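Local coordinates for protein DNA primase (Aquifex aeolicus, PDB 2AU3) that synthesises short RNA primers on single-stranded DNA for use by DNA polymerase during replication, at residues Y240-E251 with I264-L275. Sequence-based numbering, arbitrary orientation.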
# COMPACT_ATOMS: atom_id res chain seq x y z
N TYR A 240 9.15 -8.07 3.66
CA TYR A 240 8.57 -9.28 4.27
C TYR A 240 8.23 -10.36 3.26
O TYR A 240 8.50 -11.56 3.48
CB TYR A 240 7.35 -8.90 5.13
CG TYR A 240 7.72 -7.85 6.17
CD1 TYR A 240 8.46 -8.20 7.30
CD2 TYR A 240 7.42 -6.49 5.96
CE1 TYR A 240 8.83 -7.23 8.25
CE2 TYR A 240 7.76 -5.52 6.90
CZ TYR A 240 8.47 -5.90 8.05
OH TYR A 240 8.85 -4.96 8.96
N ILE A 241 7.64 -9.95 2.14
CA ILE A 241 7.34 -10.88 1.04
C ILE A 241 8.62 -11.62 0.55
O ILE A 241 8.61 -12.85 0.35
CB ILE A 241 6.69 -10.10 -0.12
CG1 ILE A 241 5.28 -9.59 0.25
CG2 ILE A 241 6.70 -10.92 -1.37
CD1 ILE A 241 4.70 -8.62 -0.83
N LYS A 242 9.71 -10.87 0.36
CA LYS A 242 10.99 -11.45 -0.04
C LYS A 242 11.54 -12.42 1.03
O LYS A 242 11.95 -13.57 0.72
CB LYS A 242 12.01 -10.34 -0.32
CG LYS A 242 13.45 -10.85 -0.58
CD LYS A 242 14.36 -9.73 -1.08
CE LYS A 242 15.50 -10.28 -1.97
NZ LYS A 242 16.54 -9.23 -2.26
N GLU A 243 11.56 -11.96 2.27
CA GLU A 243 12.06 -12.75 3.37
C GLU A 243 11.25 -14.05 3.54
O GLU A 243 11.84 -15.11 3.75
CB GLU A 243 12.04 -11.93 4.67
CG GLU A 243 12.65 -12.64 5.87
CD GLU A 243 11.71 -13.65 6.50
OE1 GLU A 243 10.47 -13.46 6.38
OE2 GLU A 243 12.19 -14.64 7.12
N GLU A 244 9.92 -13.95 3.49
CA GLU A 244 9.06 -15.12 3.75
C GLU A 244 8.85 -16.05 2.55
O GLU A 244 8.56 -17.23 2.71
CB GLU A 244 7.72 -14.70 4.38
CG GLU A 244 7.91 -14.02 5.73
CD GLU A 244 6.62 -13.56 6.38
OE1 GLU A 244 6.41 -12.32 6.48
OE2 GLU A 244 5.83 -14.43 6.81
N GLY A 245 9.06 -15.54 1.35
CA GLY A 245 8.95 -16.36 0.16
C GLY A 245 7.53 -16.47 -0.35
O GLY A 245 7.26 -17.26 -1.26
N PHE A 246 6.62 -15.67 0.20
CA PHE A 246 5.26 -15.60 -0.34
C PHE A 246 4.60 -14.28 0.05
O PHE A 246 5.09 -13.57 0.94
CB PHE A 246 4.41 -16.81 0.11
CG PHE A 246 4.08 -16.81 1.60
CD1 PHE A 246 2.83 -16.36 2.05
CD2 PHE A 246 5.00 -17.30 2.54
CE1 PHE A 246 2.51 -16.37 3.40
CE2 PHE A 246 4.68 -17.31 3.92
CZ PHE A 246 3.43 -16.83 4.35
N ALA A 247 3.49 -13.98 -0.60
CA ALA A 247 2.70 -12.81 -0.27
C ALA A 247 1.31 -13.30 0.11
O ALA A 247 0.88 -14.35 -0.36
CB ALA A 247 2.61 -11.86 -1.47
N ILE A 248 0.60 -12.52 0.92
CA ILE A 248 -0.81 -12.78 1.19
C ILE A 248 -1.60 -11.67 0.49
O ILE A 248 -1.26 -10.53 0.63
CB ILE A 248 -1.09 -12.77 2.73
CG1 ILE A 248 -0.31 -13.91 3.43
CG2 ILE A 248 -2.65 -12.85 2.99
CD1 ILE A 248 -0.05 -13.69 4.97
N LEU A 249 -2.59 -12.05 -0.35
CA LEU A 249 -3.45 -11.08 -1.00
C LEU A 249 -4.79 -11.03 -0.29
O LEU A 249 -5.48 -12.04 -0.15
CB LEU A 249 -3.62 -11.43 -2.51
CG LEU A 249 -4.58 -10.58 -3.37
CD1 LEU A 249 -4.01 -9.18 -3.67
CD2 LEU A 249 -4.97 -11.35 -4.68
N VAL A 250 -5.13 -9.84 0.20
CA VAL A 250 -6.43 -9.61 0.84
C VAL A 250 -7.20 -8.64 -0.03
O VAL A 250 -6.63 -8.08 -0.97
CB VAL A 250 -6.28 -9.05 2.31
CG1 VAL A 250 -5.58 -10.07 3.22
CG2 VAL A 250 -5.54 -7.71 2.34
N GLU A 251 -8.49 -8.44 0.26
CA GLU A 251 -9.36 -7.71 -0.67
C GLU A 251 -9.19 -6.21 -0.68
O GLU A 251 -9.33 -5.57 -1.73
CB GLU A 251 -10.85 -8.01 -0.43
CG GLU A 251 -11.19 -9.49 -0.50
CD GLU A 251 -12.69 -9.77 -0.65
OE1 GLU A 251 -13.24 -9.48 -1.73
OE2 GLU A 251 -13.29 -10.31 0.31
N ILE A 264 1.31 -9.53 10.66
CA ILE A 264 1.35 -10.32 9.44
C ILE A 264 1.61 -9.30 8.34
O ILE A 264 0.70 -8.56 7.95
CB ILE A 264 0.01 -11.03 9.24
CG1 ILE A 264 -0.15 -12.17 10.25
CG2 ILE A 264 -0.05 -11.70 7.84
CD1 ILE A 264 -1.56 -12.77 10.25
N ARG A 265 2.85 -9.22 7.86
CA ARG A 265 3.26 -8.01 7.16
C ARG A 265 3.58 -8.22 5.67
O ARG A 265 3.86 -7.26 4.95
CB ARG A 265 4.47 -7.41 7.85
CG ARG A 265 4.23 -6.95 9.29
CD ARG A 265 5.51 -6.42 9.90
NE ARG A 265 5.36 -5.95 11.27
CZ ARG A 265 5.90 -6.55 12.30
NH1 ARG A 265 6.59 -7.67 12.14
NH2 ARG A 265 5.77 -6.03 13.52
N ASN A 266 3.52 -9.48 5.22
CA ASN A 266 3.83 -9.77 3.82
C ASN A 266 2.52 -9.80 3.04
O ASN A 266 2.20 -10.79 2.43
CB ASN A 266 4.60 -11.10 3.68
CG ASN A 266 3.84 -12.29 4.31
OD1 ASN A 266 3.16 -12.13 5.32
ND2 ASN A 266 3.98 -13.46 3.71
N VAL A 267 1.80 -8.69 3.07
CA VAL A 267 0.39 -8.59 2.65
C VAL A 267 0.24 -7.42 1.69
O VAL A 267 0.80 -6.33 1.95
CB VAL A 267 -0.54 -8.27 3.88
CG1 VAL A 267 -2.05 -8.32 3.47
CG2 VAL A 267 -0.29 -9.25 5.02
N VAL A 268 -0.56 -7.63 0.62
CA VAL A 268 -0.91 -6.59 -0.35
C VAL A 268 -2.40 -6.65 -0.61
O VAL A 268 -3.05 -7.62 -0.27
CB VAL A 268 -0.20 -6.80 -1.73
CG1 VAL A 268 1.29 -6.38 -1.63
CG2 VAL A 268 -0.29 -8.25 -2.17
N ALA A 269 -2.94 -5.59 -1.22
CA ALA A 269 -4.34 -5.59 -1.59
C ALA A 269 -4.53 -4.81 -2.88
O ALA A 269 -3.75 -3.88 -3.15
CB ALA A 269 -5.18 -4.98 -0.47
N PRO A 270 -5.54 -5.17 -3.70
CA PRO A 270 -5.81 -4.44 -4.96
C PRO A 270 -6.22 -3.02 -4.65
O PRO A 270 -6.79 -2.74 -3.58
CB PRO A 270 -6.98 -5.21 -5.58
CG PRO A 270 -6.92 -6.54 -4.95
CD PRO A 270 -6.43 -6.32 -3.55
N LEU A 271 -5.93 -2.11 -5.56
CA LEU A 271 -6.26 -0.74 -5.27
C LEU A 271 -7.72 -0.54 -5.51
O LEU A 271 -8.24 -0.77 -6.62
CB LEU A 271 -5.39 0.25 -6.03
CG LEU A 271 -4.63 1.19 -5.09
CD1 LEU A 271 -4.73 0.78 -3.62
CD2 LEU A 271 -3.19 1.29 -5.51
N GLY A 272 -8.38 -0.15 -4.43
CA GLY A 272 -9.80 0.05 -4.44
C GLY A 272 -10.59 -1.25 -4.61
O GLY A 272 -11.41 -1.56 -3.73
N THR A 273 -10.36 -2.00 -5.71
CA THR A 273 -11.32 -3.01 -6.20
C THR A 273 -10.78 -4.44 -6.39
O THR A 273 -9.96 -4.93 -5.61
CB THR A 273 -11.86 -2.58 -7.55
OG1 THR A 273 -10.81 -2.73 -8.52
CG2 THR A 273 -12.20 -1.10 -7.59
N ALA A 274 -11.29 -5.10 -7.47
CA ALA A 274 -10.81 -6.44 -7.87
C ALA A 274 -9.38 -6.40 -8.44
O ALA A 274 -9.00 -5.51 -9.18
CB ALA A 274 -11.75 -7.08 -8.89
N LEU A 275 -8.62 -7.42 -8.10
CA LEU A 275 -7.29 -7.56 -8.62
C LEU A 275 -7.33 -7.44 -10.17
O LEU A 275 -8.22 -7.98 -10.81
CB LEU A 275 -6.70 -8.90 -8.18
CG LEU A 275 -5.30 -9.19 -8.71
CD1 LEU A 275 -4.28 -8.49 -7.84
CD2 LEU A 275 -5.07 -10.71 -8.71
O HOH W 1 4.82 -11.09 8.43
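The side-chain amide of Asn-266 meets two flat groups across the contact, the carboxylate of Glu-244 and the ring of Phe-246, just before its strand begins. Strands 247-249 and 267-270 pair in parallel in the Toprim domain, joined by helix 253-261 as a beta-alpha-beta unit. Asn-266 centres an inverse gamma turn. Its CG sits between the backbone N and carbonyl carbon (chi1 57°). From there ND2 donates to Phe-246 O over 3.0 Å, reaching it from above the carbonyl plane. The same ND2 lies over one face of the Phe-246 ring, toward its rim, with the amide nearly upright on the ring (80°). The Glu-244 carboxylate stacks on the amide, its OE1 3.4 Å from Asn-266 CG. A water bridges Glu-244 OE1 to Arg-265 N. Beside this, Arg-265 CB makes a CH-pi contact with the Tyr-240 ring, 3.8 Å from its centroid; CD also lies over that face.

The backbone hydrogen bonds start with Ile-248 N donating to Asn-266 O (2.8 Å); Val-268 N then donates to Ile-248 O, and Val-250 N to Val-268 O. Leu-249, on the face with Val-268, packs CD1 against Pro-270 CD (3.7 Å). The first strand leads to Glu-251, a predicted catalytic magnesium ligand whose OE2 accepts a hydrogen bond from Asp-295 N. On the Val-267 face, Ile-248 CD1 presses tightly on Ile-264 CG2 at 3.5 Å.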